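Local atomic coordinates of cytolethal distending toxin subunit A (Haemophilus ducreyi, PDB entry 1SR4), a protein that serves as a lectin-type subunit of a tripartite genotoxin, probably pairing with CdtC to deliver the CdtB subunit into host cells. Residues A[65-70]-A[163-168]; A[80-85]-A[128-133]; A[151-156]-A[190-195]. One frame throughout, in Å; residues are numbered along the deposited sequence.

Contact 1. Residues A[65-70]-A[163-168]; sequences GQNGAL and VTYNPV
N67 meets P167 through CB, CG and ND2, joining the turn 65-68 to the chain that follows strand 162-165. N67 CB lies 4.3 Å from P167 CB, the apolar start of the contact. Beyond it, CG sits between the backbone N and the carbonyl carbon: chi1 of 63° brings the amide up to P167, and chi2 of -9° points ND2 at P167 O and OD1 back at A69 N. N67 ND2 donates to P167 O over 2.8 Å, in the plane of that carbonyl and on a lone pair; the same nitrogen also bonds S174. N67 OD1 instead turns back on its own loop and accepts from A69 N at 3.0 Å, the donor standing above the carbonyl plane. That bond makes an Asx turn. It overlaps a type I beta turn from G65 to G68, and together they form the reversal between strands 62-65 and 69-73 of the beta-trefoil, here set against the end of strand 162-165.

Y165 supplies the second polar link. Its OH accepts from Q66 N at 2.8 Å with an almost straight N-H...O angle of 172°, and T192 O bonds the same hydroxyl. G65 CA, 3.5 Å from Y165 OH, closes in beside this bond. The Q66 amide plane stands nearly at right angles to the Y165 ring; Q66 CG packs 3.4 Å from Y165 OH, while Q66 OE1 bonds Y194.

Contact 2. Residues A[80-85]-A[128-133]; sequences NWLWAY and LIHDIC
The indole of W81 presents an edge to the 128-133 segment: L128 O lies near the ring plane, 3.3 Å from W81 CE3. The methyl I129 CG2 approaches the same CE3 obliquely, at 3.7 Å. W81 CB heads away from the other segment, but chi1 of -61° puts CG beside the backbone N, and the benzene edge of the indole comes back to L128 O. The second flat group, the H130 imidazole, is also met obliquely, by N80 O and L82 CD1. Its ND1 is hydrogen-bonded to T119.

L82 carries the backbone link. Its N donates to L128 O over 2.9 Å, the donor standing 35° out of the carbonyl plane. L128 O is thus approached by the L82 amide, by the W81 ring edge and by a CA-H...O contact from W81. A water beside this bond accepts from L128 N at 2.8 Å; it also lies within hydrogen-bonding distance of L82 O and can donate to it. Strands 82-85 and 128-131 cross at 111°. They belong to two different hairpins of the beta-trefoil, as their pairings 69-73/82-86 and 120-124/127-131 show. Residues 74-85, inferred to mediate binding to target cells, include 80-85.

The L82 side chain splits its contacts. CD2 packs 3.8 Å from L128 CB, whereas CD1 lies 3.7 Å from I129 C and 3.9 Å from H130 CB. Farther back, N80 O makes a CA-H...O contact with I129 CA at 3.2 Å, while N80 ND2 is tied to A77 O.

Contact 3. Residues A[151-156]-A[190-195]; sequences AVVIKS and DQTWYL
V152 and W193 form an antiparallel hydrogen-bonded pair. V152 N donates to W193 O at 3.0 Å, and W193 N returns a bond to V152 O at 2.9 Å. The pairing is one bridge long, in keeping with strand axes, of 152-156 and 193-195, that cross at 102°. One step along, water 2 takes over: it accepts from I154 N and donates to Q191 O at 2.6 Å, also lying at the edge of the W193 ring.

Side chains pack around these bonds. I154 CD1 sits over one face of W193 in a CH-pi contact, 3.9 Å from the centroid of the five-membered ring and 20° off its normal. V152 CG1 meets L195 CD1 at 4.1 Å, and A151 CB touches the edge of the Y194 ring at CD1, 4.0 Å away.

The next shell sets the bend before W193. D190 OD1 accepts from both T192 N and T192 OG1, approached from the same face of the carboxylate, and the first bond defines an Asx turn. Q66 holds D190 OD2. Y165 meets the W193 ring with planes about 55° apart, and L63 touches the same tryptophan. The sequence Q191-T192-W193 on strand 189-196 matches the QxW motif of ricin B-type lectins, with W193 buried in the core of the beta-trefoil.

How the contacts relate
Contacts 1 and 3 lie closest, their centres 10 Å apart; besides the polar links of Y165 and Q66 to 190-195, they pack directly, with P167 CG 3.4 Å from D190 CB. Contacts 1 and 2, with centres 15 Å apart, are joined through the hairpin 69-73/82-86, where L70 N lies 2.8 Å from Y85 O, a probable hydrogen bond, and by packing of V163 CG1 on L128 CD1 at 3.9 Å. Contacts 2 and 3 do not touch; their centres are 16 Å apart. CdtC reaches contacts 1 and 3, through Q66 and Y194 among others, whereas contact 2, which includes part of the inferred cell-binding region, is touched by neither partner chain.

Contact 1. Residues A[65-70]-A[163-168]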
ATOM      1  N   GLY A  65      -4.422  -9.430 -15.017  1.00  8.14           N
ATOM      2  CA  GLY A  65      -5.502  -8.797 -15.752  1.00  9.48           C
ATOM      3  C   GLY A  65      -6.815  -9.098 -15.053  1.00 10.30           C
ATOM      4  O   GLY A  65      -6.866  -9.907 -14.117  1.00  9.41           O
ATOM      5  N   GLN A  66      -7.891  -8.471 -15.512  1.00  9.96           N
ATOM      6  CA  GLN A  66      -9.189  -8.650 -14.868  1.00 10.15           C
ATOM      7  C   GLN A  66      -9.747 -10.062 -14.999  1.00 10.41           C
ATOM      8  O   GLN A  66     -10.692 -10.440 -14.289  1.00  9.70           O
ATOM      9  CB  GLN A  66     -10.177  -7.637 -15.429  1.00 11.15           C
ATOM     10  CG  GLN A  66      -9.760  -6.203 -15.142  1.00 10.99           C
ATOM     11  CD  GLN A  66     -10.949  -5.357 -14.805  1.00 12.28           C
ATOM     12  OE1 GLN A  66     -11.379  -5.311 -13.653  1.00 10.78           O
ATOM     13  NE2 GLN A  66     -11.513  -4.699 -15.812  1.00 10.46           N
ATOM     14  N   ASN A  67      -9.136 -10.837 -15.891  1.00  9.14           N
ATOM     15  CA  ASN A  67      -9.545 -12.214 -16.150  1.00  9.94           C
ATOM     16  C   ASN A  67      -8.618 -13.183 -15.403  1.00 10.38           C
ATOM     17  O   ASN A  67      -8.702 -14.404 -15.582  1.00  8.92           O
ATOM     18  CB  ASN A  67      -9.500 -12.489 -17.661  1.00 10.35           C
ATOM     19  CG  ASN A  67      -8.099 -12.361 -18.234  1.00 10.35           C
ATOM     20  OD1 ASN A  67      -7.172 -11.906 -17.551  1.00  8.32           O
ATOM     21  ND2 ASN A  67      -7.939 -12.743 -19.502  1.00  8.54           N
ATOM     22  N   GLY A  68      -7.751 -12.621 -14.557  1.00 10.09           N
ATOM     23  CA  GLY A  68      -6.830 -13.422 -13.756  1.00  9.49           C
ATOM     24  C   GLY A  68      -5.532 -13.803 -14.455  1.00 11.28           C
ATOM     25  O   GLY A  68      -4.641 -14.405 -13.836  1.00 11.85           O
ATOM     26  N   ALA A  69      -5.416 -13.462 -15.738  1.00 10.02           N
ATOM     27  CA  ALA A  69      -4.227 -13.802 -16.506  1.00 10.27           C
ATOM     28  C   ALA A  69      -3.066 -12.938 -16.038  1.00 12.06           C
ATOM     29  O   ALA A  69      -3.227 -11.736 -15.814  1.00 11.39           O
ATOM     30  CB  ALA A  69      -4.491 -13.607 -18.011  1.00 10.06           C
ATOM     31  N   LEU A  70      -1.896 -13.557 -15.908  1.00 10.91           N
ATOM     32  CA  LEU A  70      -0.693 -12.882 -15.413  1.00  9.06           C
ATOM     33  C   LEU A  70       0.304 -12.576 -16.548  1.00  8.68           C
ATOM     34  O   LEU A  70       0.588 -13.444 -17.374  1.00  7.35           O
ATOM     35  CB  LEU A  70      -0.022 -13.789 -14.372  1.00  8.55           C
ATOM     36  CG  LEU A  70      -0.953 -14.435 -13.334  1.00  8.57           C
ATOM     37  CD1 LEU A  70      -0.212 -15.581 -12.601  1.00  9.34           C
ATOM     38  CD2 LEU A  70      -1.435 -13.381 -12.365  1.00  5.27           C
ATOM     39  N   VAL A 163      -0.673  -0.915 -22.207  1.00 11.53           N
ATOM     40  CA  VAL A 163      -0.689  -2.374 -22.303  1.00  9.76           C
ATOM     41  C   VAL A 163      -2.149  -2.830 -22.315  1.00 11.10           C
ATOM     42  O   VAL A 163      -2.899  -2.625 -21.358  1.00 12.66           O
ATOM     43  CB  VAL A 163       0.079  -2.986 -21.124  1.00  8.84           C
ATOM     44  CG1 VAL A 163       0.110  -4.510 -21.237  1.00  7.46           C
ATOM     45  CG2 VAL A 163       1.496  -2.403 -21.102  1.00  6.52           C
ATOM     46  N   THR A 164      -2.530  -3.463 -23.418  1.00 11.57           N
ATOM     47  CA  THR A 164      -3.898  -3.907 -23.676  1.00 10.62           C
ATOM     48  C   THR A 164      -3.988  -5.421 -23.825  1.00 10.61           C
ATOM     49  O   THR A 164      -3.047  -6.058 -24.299  1.00 11.60           O
ATOM     50  CB  THR A 164      -4.372  -3.247 -24.998  1.00 11.92           C
ATOM     51  OG1 THR A 164      -4.110  -1.840 -24.929  1.00 14.23           O
ATOM     52  CG2 THR A 164      -5.857  -3.497 -25.261  1.00 10.29           C
ATOM     53  N   TYR A 165      -5.128  -6.000 -23.444  1.00 10.01           N
ATOM     54  CA  TYR A 165      -5.304  -7.445 -23.569  1.00 10.03           C
ATOM     55  C   TYR A 165      -6.780  -7.781 -23.710  1.00 10.62           C
ATOM     56  O   TYR A 165      -7.637  -6.958 -23.406  1.00  9.24           O
ATOM     57  CB  TYR A 165      -4.740  -8.166 -22.334  1.00  9.97           C
ATOM     58  CG  TYR A 165      -5.465  -7.805 -21.058  1.00 10.41           C
ATOM     59  CD1 TYR A 165      -6.507  -8.605 -20.567  1.00 10.17           C
ATOM     60  CD2 TYR A 165      -5.128  -6.647 -20.361  1.00  9.24           C
ATOM     61  CE1 TYR A 165      -7.197  -8.250 -19.402  1.00 10.42           C
ATOM     62  CE2 TYR A 165      -5.803  -6.277 -19.203  1.00  9.24           C
ATOM     63  CZ  TYR A 165      -6.836  -7.073 -18.725  1.00 11.03           C
ATOM     64  OH  TYR A 165      -7.518  -6.665 -17.596  1.00  8.25           O
ATOM     65  N   ASN A 166      -7.067  -8.997 -24.168  1.00  9.52           N
ATOM     66  CA  ASN A 166      -8.445  -9.439 -24.307  1.00  9.61           C
ATOM     67  C   ASN A 166      -8.810 -10.318 -23.114  1.00  9.44           C
ATOM     68  O   ASN A 166      -8.274 -11.403 -22.962  1.00 11.54           O
ATOM     69  CB  ASN A 166      -8.617 -10.252 -25.596  1.00 11.30           C
ATOM     70  CG  ASN A 166      -7.595 -11.385 -25.717  1.00 13.39           C
ATOM     71  OD1 ASN A 166      -6.376 -11.163 -25.622  1.00 14.37           O
ATOM     72  ND2 ASN A 166      -8.086 -12.603 -25.940  1.00 13.01           N
ATOM     73  N   PRO A 167      -9.711  -9.844 -22.247  1.00 10.13           N
ATOM     74  CA  PRO A 167     -10.140 -10.610 -21.076  1.00 10.07           C
ATOM     75  C   PRO A 167     -10.698 -11.962 -21.540  1.00 12.61           C
ATOM     76  O   PRO A 167     -10.323 -13.011 -21.013  1.00 12.92           O
ATOM     77  CB  PRO A 167     -11.235  -9.731 -20.477  1.00 10.09           C
ATOM     78  CG  PRO A 167     -10.741  -8.350 -20.756  1.00 10.73           C
ATOM     79  CD  PRO A 167     -10.232  -8.463 -22.200  1.00 11.43           C
ATOM     80  N   VAL A 168     -11.589 -11.928 -22.534  1.00 10.55           N
ATOM     81  CA  VAL A 168     -12.188 -13.152 -23.060  1.00 12.58           C
ATOM     82  C   VAL A 168     -11.276 -13.811 -24.090  1.00 13.55           C
ATOM     83  O   VAL A 168     -10.756 -13.155 -25.000  1.00 11.48           O
ATOM     84  CB  VAL A 168     -13.580 -12.870 -23.700  1.00 13.14           C
ATOM     85  CG1 VAL A 168     -14.106 -14.110 -24.395  1.00 15.29           C
ATOM     86  CG2 VAL A 168     -14.565 -12.438 -22.621  1.00 14.40           C
TER

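Contact 2. Residues A[80-85]-A[128-133]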
ATOM      1  N   ASN A  80      11.620 -12.343 -27.016  1.00 15.21           N
ATOM      2  CA  ASN A  80      10.384 -13.003 -27.411  1.00 13.44           C
ATOM      3  C   ASN A  80       9.228 -12.249 -26.763  1.00 12.49           C
ATOM      4  O   ASN A  80       9.411 -11.571 -25.747  1.00 10.12           O
ATOM      5  CB  ASN A  80      10.387 -14.454 -26.950  1.00 14.63           C
ATOM      6  CG  ASN A  80      11.051 -15.367 -27.944  1.00 16.51           C
ATOM      7  OD1 ASN A  80      10.507 -15.616 -29.017  1.00 18.60           O
ATOM      8  ND2 ASN A  80      12.234 -15.863 -27.601  1.00 16.52           N
ATOM      9  N   TRP A  81       8.049 -12.370 -27.358  1.00 11.80           N
ATOM     10  CA  TRP A  81       6.862 -11.698 -26.871  1.00 12.50           C
ATOM     11  C   TRP A  81       6.389 -12.218 -25.517  1.00 12.22           C
ATOM     12  O   TRP A  81       6.532 -13.395 -25.192  1.00 11.12           O
ATOM     13  CB  TRP A  81       5.676 -11.870 -27.834  1.00 11.56           C
ATOM     14  CG  TRP A  81       5.824 -11.328 -29.216  1.00 16.46           C
ATOM     15  CD1 TRP A  81       5.862 -12.052 -30.380  1.00 17.16           C
ATOM     16  CD2 TRP A  81       5.869  -9.945 -29.601  1.00 15.57           C
ATOM     17  NE1 TRP A  81       5.923 -11.202 -31.464  1.00 16.58           N
ATOM     18  CE2 TRP A  81       5.927  -9.906 -31.017  1.00 17.54           C
ATOM     19  CE3 TRP A  81       5.865  -8.737 -28.892  1.00 16.30           C
ATOM     20  CZ2 TRP A  81       5.974  -8.702 -31.737  1.00 18.68           C
ATOM     21  CZ3 TRP A  81       5.914  -7.540 -29.606  1.00 19.10           C
ATOM     22  CH2 TRP A  81       5.967  -7.535 -31.019  1.00 19.23           C
ATOM     23  N   LEU A  82       5.797 -11.309 -24.758  1.00  9.36           N
ATOM     24  CA  LEU A  82       5.212 -11.617 -23.466  1.00  9.94           C
ATOM     25  C   LEU A  82       3.748 -11.884 -23.766  1.00  8.20           C
ATOM     26  O   LEU A  82       3.209 -11.361 -24.737  1.00 10.16           O
ATOM     27  CB  LEU A  82       5.323 -10.404 -22.531  1.00  9.17           C
ATOM     28  CG  LEU A  82       6.416 -10.371 -21.463  1.00 14.86           C
ATOM     29  CD1 LEU A  82       7.723 -10.967 -21.962  1.00 12.10           C
ATOM     30  CD2 LEU A  82       6.577  -8.945 -20.981  1.00 11.05           C
ATOM     31  N   TRP A  83       3.113 -12.680 -22.916  1.00  8.04           N
ATOM     32  CA  TRP A  83       1.704 -13.022 -23.032  1.00  8.15           C
ATOM     33  C   TRP A  83       1.121 -12.939 -21.621  1.00  7.58           C
ATOM     34  O   TRP A  83       1.812 -12.543 -20.688  1.00  9.28           O
ATOM     35  CB  TRP A  83       1.565 -14.469 -23.532  1.00  9.75           C
ATOM     36  CG  TRP A  83       2.135 -14.662 -24.905  1.00 12.96           C
ATOM     37  CD1 TRP A  83       3.439 -14.880 -25.237  1.00 13.21           C
ATOM     38  CD2 TRP A  83       1.418 -14.548 -26.140  1.00 13.01           C
ATOM     39  NE1 TRP A  83       3.580 -14.902 -26.612  1.00 12.14           N
ATOM     40  CE2 TRP A  83       2.353 -14.700 -27.185  1.00 13.28           C
ATOM     41  CE3 TRP A  83       0.068 -14.329 -26.460  1.00 13.26           C
ATOM     42  CZ2 TRP A  83       1.984 -14.634 -28.542  1.00 15.40           C
ATOM     43  CZ3 TRP A  83      -0.300 -14.264 -27.809  1.00 17.34           C
ATOM     44  CH2 TRP A  83       0.657 -14.414 -28.829  1.00 14.30           C
ATOM     45  N   ALA A  84      -0.144 -13.300 -21.469  1.00  6.52           N
ATOM     46  CA  ALA A  84      -0.756 -13.321 -20.149  1.00  7.42           C
ATOM     47  C   ALA A  84      -1.541 -14.634 -19.990  1.00  8.44           C
ATOM     48  O   ALA A  84      -2.501 -14.896 -20.727  1.00  7.75           O
ATOM     49  CB  ALA A  84      -1.661 -12.137 -19.961  1.00  6.44           C
ATOM     50  N   TYR A  85      -1.094 -15.452 -19.037  1.00  8.13           N
ATOM     51  CA  TYR A  85      -1.709 -16.739 -18.719  1.00  9.12           C
ATOM     52  C   TYR A  85      -2.101 -16.752 -17.256  1.00  8.19           C
ATOM     53  O   TYR A  85      -1.357 -16.249 -16.413  1.00  7.57           O
ATOM     54  CB  TYR A  85      -0.706 -17.897 -18.862  1.00  9.46           C
ATOM     55  CG  TYR A  85      -0.378 -18.387 -20.251  1.00 11.49           C
ATOM     56  CD1 TYR A  85      -0.824 -19.642 -20.686  1.00 10.93           C
ATOM     57  CD2 TYR A  85       0.459 -17.652 -21.093  1.00  9.64           C
ATOM     58  CE1 TYR A  85      -0.429 -20.154 -21.924  1.00 10.57           C
ATOM     59  CE2 TYR A  85       0.852 -18.149 -22.323  1.00 11.19           C
ATOM     60  CZ  TYR A  85       0.409 -19.400 -22.730  1.00 11.67           C
ATOM     61  OH  TYR A  85       0.832 -19.892 -23.935  1.00 13.49           O
ATOM     62  N   LEU A 128       4.843  -6.366 -25.979  1.00 12.28           N
ATOM     63  CA  LEU A 128       5.911  -6.328 -24.997  1.00 12.12           C
ATOM     64  C   LEU A 128       6.807  -7.538 -25.198  1.00 11.65           C
ATOM     65  O   LEU A 128       6.338  -8.582 -25.604  1.00 12.53           O
ATOM     66  CB  LEU A 128       5.332  -6.386 -23.572  1.00 12.22           C
ATOM     67  CG  LEU A 128       4.392  -5.281 -23.076  1.00 10.20           C
ATOM     68  CD1 LEU A 128       3.853  -5.680 -21.692  1.00  8.42           C
ATOM     69  CD2 LEU A 128       5.137  -3.932 -23.008  1.00  7.46           C
ATOM     70  N   ILE A 129       8.096  -7.385 -24.907  1.00 12.92           N
ATOM     71  CA  ILE A 129       9.034  -8.502 -24.990  1.00 12.57           C
ATOM     72  C   ILE A 129       9.823  -8.395 -23.700  1.00 13.23           C
ATOM     73  O   ILE A 129       9.512  -7.551 -22.866  1.00 13.05           O
ATOM     74  CB  ILE A 129      10.020  -8.350 -26.180  1.00 13.00           C
ATOM     75  CG1 ILE A 129      10.883  -7.096 -25.987  1.00 13.80           C
ATOM     76  CG2 ILE A 129       9.250  -8.325 -27.501  1.00  9.73           C
ATOM     77  CD1 ILE A 129      11.966  -6.905 -27.062  1.00 15.26           C
ATOM     78  N   HIS A 130      10.812  -9.262 -23.513  1.00 13.50           N
ATOM     79  CA  HIS A 130      11.689  -9.164 -22.356  1.00 13.05           C
ATOM     80  C   HIS A 130      13.097  -9.168 -22.954  1.00 13.76           C
ATOM     81  O   HIS A 130      13.349  -9.856 -23.948  1.00 14.41           O
ATOM     82  CB  HIS A 130      11.474 -10.328 -21.359  1.00 11.11           C
ATOM     83  CG  HIS A 130      11.865 -11.678 -21.880  1.00 10.15           C
ATOM     84  ND1 HIS A 130      12.985 -12.349 -21.440  1.00  8.69           N
ATOM     85  CD2 HIS A 130      11.258 -12.502 -22.767  1.00  9.20           C
ATOM     86  CE1 HIS A 130      13.053 -13.528 -22.032  1.00  9.78           C
ATOM     87  NE2 HIS A 130      12.016 -13.645 -22.843  1.00  9.75           N
ATOM     88  N   ASP A 131      13.997  -8.364 -22.394  1.00 15.27           N
ATOM     89  CA  ASP A 131      15.370  -8.289 -22.895  1.00 15.05           C
ATOM     90  C   ASP A 131      16.292  -7.816 -21.785  1.00 17.78           C
ATOM     91  O   ASP A 131      15.837  -7.450 -20.685  1.00 16.84           O
ATOM     92  CB  ASP A 131      15.465  -7.326 -24.090  1.00 16.24           C
ATOM     93  CG  ASP A 131      16.698  -7.587 -24.978  1.00 17.76           C
ATOM     94  OD1 ASP A 131      17.446  -8.557 -24.740  1.00 15.11           O
ATOM     95  OD2 ASP A 131      16.903  -6.821 -25.935  1.00 18.84           O
ATOM     96  N   ILE A 132      17.588  -7.826 -22.076  1.00 16.14           N
ATOM     97  CA  ILE A 132      18.589  -7.407 -21.113  1.00 17.35           C
ATOM     98  C   ILE A 132      18.225  -6.048 -20.534  1.00 16.47           C
ATOM     99  O   ILE A 132      17.890  -5.115 -21.254  1.00 14.19           O
ATOM    100  CB  ILE A 132      19.985  -7.367 -21.783  1.00 19.76           C
ATOM    101  CG1 ILE A 132      20.364  -8.792 -22.214  1.00 23.05           C
ATOM    102  CG2 ILE A 132      21.040  -6.838 -20.809  1.00 21.86           C
ATOM    103  CD1 ILE A 132      21.232  -8.853 -23.447  1.00 25.20           C
ATOM    104  N   CYS A 133      18.285  -5.955 -19.215  1.00 16.70           N
ATOM    105  CA  CYS A 133      17.949  -4.726 -18.518  1.00 18.08           C
ATOM    106  C   CYS A 133      18.972  -3.615 -18.693  1.00 18.07           C
ATOM    107  O   CYS A 133      20.181  -3.853 -18.686  1.00 16.45           O
ATOM    108  CB  CYS A 133      17.792  -5.008 -17.025  1.00 18.30           C
ATOM    109  SG  CYS A 133      16.440  -6.151 -16.579  1.00 21.55           S
TER
HETATM  110  O   HOH W   1       3.187  -8.639 -26.040  1.00  9.81           O

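Contact 3. Residues A[151-156]-A[190-195]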
ATOM      1  N   ALA A 151      -7.134  -0.066  -9.379  1.00  9.70           N
ATOM      2  CA  ALA A 151      -6.395  -0.851 -10.359  1.00  9.63           C
ATOM      3  C   ALA A 151      -5.473   0.162 -11.069  1.00 10.95           C
ATOM      4  O   ALA A 151      -5.509   1.358 -10.762  1.00 10.46           O
ATOM      5  CB  ALA A 151      -7.370  -1.472 -11.366  1.00  9.70           C
ATOM      6  N   VAL A 152      -4.648  -0.300 -11.999  1.00  9.53           N
ATOM      7  CA  VAL A 152      -3.769   0.617 -12.722  1.00 10.38           C
ATOM      8  C   VAL A 152      -3.765   0.337 -14.225  1.00 10.28           C
ATOM      9  O   VAL A 152      -4.105  -0.760 -14.675  1.00 10.43           O
ATOM     10  CB  VAL A 152      -2.279   0.526 -12.252  1.00 11.25           C
ATOM     11  CG1 VAL A 152      -2.138   0.927 -10.788  1.00  9.88           C
ATOM     12  CG2 VAL A 152      -1.733  -0.900 -12.478  1.00  9.95           C
ATOM     13  N   VAL A 153      -3.399   1.351 -14.996  1.00 10.08           N
ATOM     14  CA  VAL A 153      -3.248   1.196 -16.434  1.00 11.66           C
ATOM     15  C   VAL A 153      -1.736   1.344 -16.620  1.00 10.70           C
ATOM     16  O   VAL A 153      -1.109   2.197 -15.976  1.00 11.45           O
ATOM     17  CB  VAL A 153      -4.059   2.269 -17.198  1.00 13.06           C
ATOM     18  CG1 VAL A 153      -3.561   2.420 -18.640  1.00 14.56           C
ATOM     19  CG2 VAL A 153      -5.506   1.825 -17.239  1.00 13.84           C
ATOM     20  N   ILE A 154      -1.140   0.488 -17.446  1.00 10.75           N
ATOM     21  CA  ILE A 154       0.309   0.510 -17.654  1.00 10.12           C
ATOM     22  C   ILE A 154       0.659   1.188 -18.976  1.00 10.75           C
ATOM     23  O   ILE A 154       0.343   0.681 -20.054  1.00 12.04           O
ATOM     24  CB  ILE A 154       0.862  -0.908 -17.654  1.00 10.25           C
ATOM     25  CG1 ILE A 154       0.448  -1.623 -16.355  1.00 12.51           C
ATOM     26  CG2 ILE A 154       2.366  -0.866 -17.798  1.00 10.34           C
ATOM     27  CD1 ILE A 154       0.814  -3.114 -16.310  1.00 12.59           C
ATOM     28  N   LYS A 155       1.320   2.335 -18.880  1.00  9.43           N
ATOM     29  CA  LYS A 155       1.665   3.103 -20.069  1.00 10.86           C
ATOM     30  C   LYS A 155       3.142   3.061 -20.437  1.00 10.00           C
ATOM     31  O   LYS A 155       4.014   3.391 -19.623  1.00  9.14           O
ATOM     32  CB  LYS A 155       1.229   4.559 -19.858  1.00 10.50           C
ATOM     33  CG  LYS A 155       1.302   5.441 -21.092  1.00 12.47           C
ATOM     34  CD  LYS A 155       0.794   6.832 -20.741  1.00 15.72           C
ATOM     35  CE  LYS A 155       0.626   7.707 -21.975  1.00 17.08           C
ATOM     36  NZ  LYS A 155       0.222   9.095 -21.579  1.00 21.12           N
ATOM     37  N   SER A 156       3.419   2.629 -21.664  1.00 10.07           N
ATOM     38  CA  SER A 156       4.790   2.602 -22.158  1.00  8.96           C
ATOM     39  C   SER A 156       5.208   4.065 -22.300  1.00  9.40           C
ATOM     40  O   SER A 156       4.531   4.856 -22.969  1.00  9.95           O
ATOM     41  CB  SER A 156       4.860   1.926 -23.531  1.00 10.26           C
ATOM     42  OG  SER A 156       6.102   2.227 -24.165  1.00 10.11           O
ATOM     43  N   ASP A 190      -9.209  -4.684 -22.800  1.00 10.37           N
ATOM     44  CA  ASP A 190      -9.201  -4.122 -21.448  1.00 11.01           C
ATOM     45  C   ASP A 190      -7.790  -3.604 -21.192  1.00 10.66           C
ATOM     46  O   ASP A 190      -6.817  -4.150 -21.731  1.00  8.10           O
ATOM     47  CB  ASP A 190      -9.548  -5.226 -20.455  1.00  8.89           C
ATOM     48  CG  ASP A 190      -9.972  -4.705 -19.084  1.00 10.47           C
ATOM     49  OD1 ASP A 190      -9.421  -3.709 -18.564  1.00 10.71           O
ATOM     50  OD2 ASP A 190     -10.857  -5.342 -18.493  1.00 11.75           O
ATOM     51  N   GLN A 191      -7.669  -2.539 -20.405  1.00 10.31           N
ATOM     52  CA  GLN A 191      -6.351  -1.998 -20.117  1.00 10.81           C
ATOM     53  C   GLN A 191      -6.109  -1.904 -18.619  1.00 11.71           C
ATOM     54  O   GLN A 191      -5.146  -1.262 -18.187  1.00  9.82           O
ATOM     55  CB  GLN A 191      -6.169  -0.610 -20.757  1.00 13.09           C
ATOM     56  CG  GLN A 191      -6.271  -0.599 -22.279  1.00 14.68           C
ATOM     57  CD  GLN A 191      -6.002   0.777 -22.871  1.00 20.25           C
ATOM     58  OE1 GLN A 191      -6.403   1.798 -22.300  1.00 20.19           O
ATOM     59  NE2 GLN A 191      -5.334   0.813 -24.027  1.00 19.15           N
ATOM     60  N   THR A 192      -6.963  -2.534 -17.811  1.00  9.97           N
ATOM     61  CA  THR A 192      -6.738  -2.455 -16.367  1.00 12.15           C
ATOM     62  C   THR A 192      -6.046  -3.706 -15.844  1.00 11.23           C
ATOM     63  O   THR A 192      -6.384  -4.836 -16.213  1.00  9.77           O
ATOM     64  CB  THR A 192      -8.056  -2.209 -15.562  1.00 14.15           C
ATOM     65  OG1 THR A 192      -9.062  -3.116 -15.982  1.00 16.83           O
ATOM     66  CG2 THR A 192      -8.579  -0.803 -15.802  1.00 18.43           C
ATOM     67  N   TRP A 193      -5.068  -3.469 -14.974  1.00 10.05           N
ATOM     68  CA  TRP A 193      -4.254  -4.507 -14.356  1.00  9.62           C
ATOM     69  C   TRP A 193      -4.238  -4.343 -12.851  1.00  9.05           C
ATOM     70  O   TRP A 193      -4.422  -3.229 -12.354  1.00  7.63           O
ATOM     71  CB  TRP A 193      -2.812  -4.377 -14.844  1.00  7.68           C
ATOM     72  CG  TRP A 193      -2.630  -4.659 -16.305  1.00  7.60           C
ATOM     73  CD1 TRP A 193      -2.769  -3.780 -17.356  1.00  6.97           C
ATOM     74  CD2 TRP A 193      -2.290  -5.923 -16.875  1.00  5.92           C
ATOM     75  NE1 TRP A 193      -2.527  -4.439 -18.551  1.00  8.79           N
ATOM     76  CE2 TRP A 193      -2.235  -5.755 -18.277  1.00  7.24           C
ATOM     77  CE3 TRP A 193      -2.026  -7.189 -16.330  1.00  8.57           C
ATOM     78  CZ2 TRP A 193      -1.924  -6.813 -19.148  1.00  6.53           C
ATOM     79  CZ3 TRP A 193      -1.715  -8.240 -17.198  1.00  9.40           C
ATOM     80  CH2 TRP A 193      -1.669  -8.039 -18.590  1.00  8.85           C
ATOM     81  N   TYR A 194      -4.023  -5.440 -12.124  1.00  8.21           N
ATOM     82  CA  TYR A 194      -3.918  -5.345 -10.667  1.00  7.73           C
ATOM     83  C   TYR A 194      -2.483  -5.656 -10.258  1.00  7.83           C
ATOM     84  O   TYR A 194      -1.819  -6.520 -10.853  1.00  8.01           O
ATOM     85  CB  TYR A 194      -4.835  -6.346  -9.947  1.00  7.40           C
ATOM     86  CG  TYR A 194      -6.226  -6.510 -10.537  1.00  9.44           C
ATOM     87  CD1 TYR A 194      -7.058  -5.406 -10.763  1.00  9.52           C
ATOM     88  CD2 TYR A 194      -6.724  -7.782 -10.842  1.00  9.35           C
ATOM     89  CE1 TYR A 194      -8.377  -5.581 -11.281  1.00 10.47           C
ATOM     90  CE2 TYR A 194      -8.019  -7.962 -11.359  1.00  9.00           C
ATOM     91  CZ  TYR A 194      -8.835  -6.864 -11.572  1.00 10.10           C
ATOM     92  OH  TYR A 194     -10.108  -7.064 -12.071  1.00 12.39           O
ATOM     93  N   LEU A 195      -2.004  -4.947  -9.240  1.00  6.32           N
ATOM     94  CA  LEU A 195      -0.671  -5.178  -8.697  1.00  7.34           C
ATOM     95  C   LEU A 195      -0.986  -6.283  -7.691  1.00  8.05           C
ATOM     96  O   LEU A 195      -1.597  -6.026  -6.654  1.00  7.85           O
ATOM     97  CB  LEU A 195      -0.170  -3.887  -8.026  1.00  9.40           C
ATOM     98  CG  LEU A 195      -0.065  -2.748  -9.072  1.00  8.81           C
ATOM     99  CD1 LEU A 195       0.197  -1.404  -8.433  1.00  9.76           C
ATOM    100  CD2 LEU A 195       1.034  -3.104 -10.048  1.00 11.18           C
TER
HETATM  101  O   HOH W   2      -2.830  -0.773 -19.348  1.00  9.97           O